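Long-range contact in thiosulfate reductase (Thermus thermophilus, PDB 2VPZ), which probably reduces sulfur compounds such as polysulfide or thiosulfate, using a molybdenum-bis-molybdopterin guanine dinucleotide cofactor and a [4Fe-4S] cluster: residues Lys96-Arg101 and Leu512-Pro517. Sequence-based numbering, arbitrary orientation.
Sequences KRPLIR and LFDTKP
The CA atoms of Arg97 and Asp514 lie 5.2 Å apart where the loop leading into strand 99-101 meets the turn ahead of helix 518-528. Both segments fall in the molybdopterin oxidoreductase family region, and the contact joins the start of a two-stranded antiparallel sheet (99-101 with 112-114) to the loop before that helix. Thr515 N donates weakly to Leu512 O within the turn, whose middle residues Phe513 and Asp514 both direct CB toward the loop 96-98. Lys96 and Phe513 make the main side-chain contact. With CG anti to its own carbonyl carbon (chi1 -39°), Lys96 lays the first part of its chain over one face of the Phe513 ring. Its CG stands 3.8 Å from the ring centroid, displaced toward the rim, in a CH-pi contact. At the root of the two side chains, Lys96 CB meets Phe513 CB at 3.5 Å. Bends at chi2 and chi4 carry the ammonium group on to the carbonyl oxygens of Pro92 and Arg94, both hydrogen-bonded to Lys96 NZ; at 5.6 Å from NZ to the ring centroid, any cation-pi attraction is weak at most. Replacing Phe513 by alanine removes the ring, and Lys96 CG would probably lose the aromatic face it packs on, with a gap opened beside the lysine's aliphatic chain. Next to this pair, backbone and side-chain atoms of Asp514 face Lys96 O and Pro98. Lys96 O and Asp514 O, two acceptors, lie 3.1 Å apart, and the latter accepts a hydrogen bond from the indole NE1 of Trp117. Pro98 also packs on Trp117 and on Pro481 of strand 479-481, tying the junction to the edge of the five-stranded parallel sheet. Asp514 CB sits 3.4 Å from Lys96 O, and the side chains of Asp514 and Pro98 cross at about a right angle, with OD2 4.0 Å from Pro98 CD.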
loop_
_atom_site.group_PDB
_atom_site.type_symbol
_atom_site.label_atom_id
_atom_site.label_comp_id
_atom_site.label_asym_id
_atom_site.label_seq_id
_atom_site.Cartn_x
_atom_site.Cartn_y
_atom_site.Cartn_z
ATOM N N LYS A 96 44.975 -7.212 31.196
ATOM C CA LYS A 96 45.005 -6.666 32.566
ATOM C C LYS A 96 46.431 -6.333 33.110
ATOM O O LYS A 96 46.673 -5.233 33.624
ATOM C CB LYS A 96 44.269 -7.641 33.528
ATOM C CG LYS A 96 42.975 -8.319 32.949
ATOM C CD LYS A 96 42.830 -9.831 33.248
ATOM C CE LYS A 96 41.436 -10.369 32.854
ATOM N NZ LYS A 96 41.295 -10.680 31.384
ATOM N N ARG A 97 47.403 -7.211 32.981
ATOM C CA ARG A 97 48.747 -6.919 33.516
ATOM C C ARG A 97 49.925 -6.635 32.524
ATOM O O ARG A 97 49.708 -6.903 31.321
ATOM C CB ARG A 97 49.254 -8.124 34.367
ATOM C CG ARG A 97 48.197 -9.049 34.997
ATOM C CD ARG A 97 48.150 -10.417 34.299
ATOM N NE ARG A 97 46.895 -11.190 34.590
ATOM C CZ ARG A 97 46.464 -12.408 34.036
ATOM N NH1 ARG A 97 47.281 -13.017 33.211
ATOM N NH2 ARG A 97 45.208 -12.875 34.247
ATOM N N PRO A 98 51.044 -5.879 32.933
ATOM C CA PRO A 98 52.094 -5.746 31.918
ATOM C C PRO A 98 52.609 -7.164 31.678
ATOM O O PRO A 98 52.490 -8.051 32.544
ATOM C CB PRO A 98 53.169 -4.909 32.643
ATOM C CG PRO A 98 52.492 -4.160 33.707
ATOM C CD PRO A 98 50.960 -4.552 33.571
ATOM N N LEU A 99 53.218 -7.379 30.534
ATOM C CA LEU A 99 53.744 -8.693 30.199
ATOM C C LEU A 99 55.081 -8.589 29.489
ATOM O O LEU A 99 55.266 -7.704 28.661
ATOM C CB LEU A 99 52.769 -9.466 29.296
ATOM C CG LEU A 99 51.350 -9.776 29.814
ATOM C CD1 LEU A 99 50.483 -10.458 28.724
ATOM C CD2 LEU A 99 51.453 -10.649 31.079
ATOM N N ILE A 100 56.025 -9.462 29.806
ATOM C CA ILE A 100 57.280 -9.430 29.072
ATOM C C ILE A 100 57.526 -10.814 28.455
ATOM O O ILE A 100 57.231 -11.856 29.051
ATOM C CB ILE A 100 58.527 -8.970 29.957
ATOM C CG1 ILE A 100 58.265 -7.602 30.603
ATOM C CG2 ILE A 100 59.798 -8.877 29.055
ATOM C CD1 ILE A 100 59.204 -7.272 31.785
ATOM N N ARG A 101 58.032 -10.789 27.231
ATOM C CA ARG A 101 58.351 -11.970 26.434
ATOM C C ARG A 101 59.442 -12.865 27.086
ATOM O O ARG A 101 60.558 -12.408 27.312
ATOM C CB ARG A 101 58.805 -11.539 25.034
ATOM C CG ARG A 101 58.201 -12.303 23.859
ATOM C CD ARG A 101 59.095 -12.202 22.600
ATOM N NE ARG A 101 60.450 -12.732 22.820
ATOM C CZ ARG A 101 61.577 -12.026 22.888
ATOM N NH1 ARG A 101 61.579 -10.710 22.749
ATOM N NH2 ARG A 101 62.739 -12.652 23.104
ATOM N N LEU A 512 40.606 -0.835 35.954
ATOM C CA LEU A 512 40.402 -2.165 36.524
ATOM C C LEU A 512 41.680 -3.025 36.467
ATOM O O LEU A 512 42.552 -2.791 35.613
ATOM C CB LEU A 512 39.168 -2.850 35.840
ATOM C CG LEU A 512 37.703 -2.689 36.368
ATOM C CD1 LEU A 512 37.612 -1.486 37.321
ATOM C CD2 LEU A 512 36.665 -2.558 35.218
ATOM N N PHE A 513 41.862 -3.961 37.399
ATOM C CA PHE A 513 43.028 -4.834 37.379
ATOM C C PHE A 513 44.333 -4.011 37.511
ATOM O O PHE A 513 44.459 -3.177 38.405
ATOM C CB PHE A 513 43.029 -5.594 36.031
ATOM C CG PHE A 513 41.714 -6.281 35.695
ATOM C CD1 PHE A 513 40.881 -5.828 34.646
ATOM C CD2 PHE A 513 41.268 -7.359 36.456
ATOM C CE1 PHE A 513 39.633 -6.460 34.357
ATOM C CE2 PHE A 513 40.038 -8.011 36.198
ATOM C CZ PHE A 513 39.223 -7.557 35.145
ATOM N N ASP A 514 45.302 -4.255 36.619
ATOM C CA ASP A 514 46.519 -3.466 36.655
ATOM C C ASP A 514 46.599 -2.542 35.450
ATOM O O ASP A 514 47.602 -2.467 34.735
ATOM C CB ASP A 514 47.780 -4.327 36.737
ATOM C CG ASP A 514 48.872 -3.658 37.529
ATOM O OD1 ASP A 514 48.502 -2.682 38.224
ATOM O OD2 ASP A 514 50.050 -4.065 37.479
ATOM N N THR A 515 45.541 -1.776 35.249
ATOM C CA THR A 515 45.444 -0.896 34.097
ATOM C C THR A 515 45.830 0.590 34.331
ATOM O O THR A 515 45.525 1.152 35.384
ATOM C CB THR A 515 43.991 -1.113 33.480
ATOM O OG1 THR A 515 44.022 -2.168 32.507
ATOM C CG2 THR A 515 43.462 0.145 32.897
ATOM N N LYS A 516 46.538 1.202 33.359
ATOM C CA LYS A 516 47.051 2.605 33.422
ATOM C C LYS A 516 46.697 3.488 32.207
ATOM O O LYS A 516 46.703 2.980 31.072
ATOM C CB LYS A 516 48.601 2.595 33.572
ATOM C CG LYS A 516 49.157 2.087 34.912
ATOM C CD LYS A 516 49.133 3.182 35.984
ATOM C CE LYS A 516 48.698 2.667 37.362
ATOM N NZ LYS A 516 49.319 1.347 37.706
ATOM N N PRO A 517 46.371 4.798 32.417
ATOM C CA PRO A 517 46.032 5.726 31.312
ATOM C C PRO A 517 47.280 6.030 30.430
ATOM O O PRO A 517 48.415 5.931 30.911
ATOM C CB PRO A 517 45.497 6.983 32.011
ATOM C CG PRO A 517 45.936 6.874 33.464
ATOM C CD PRO A 517 46.130 5.389 33.742
#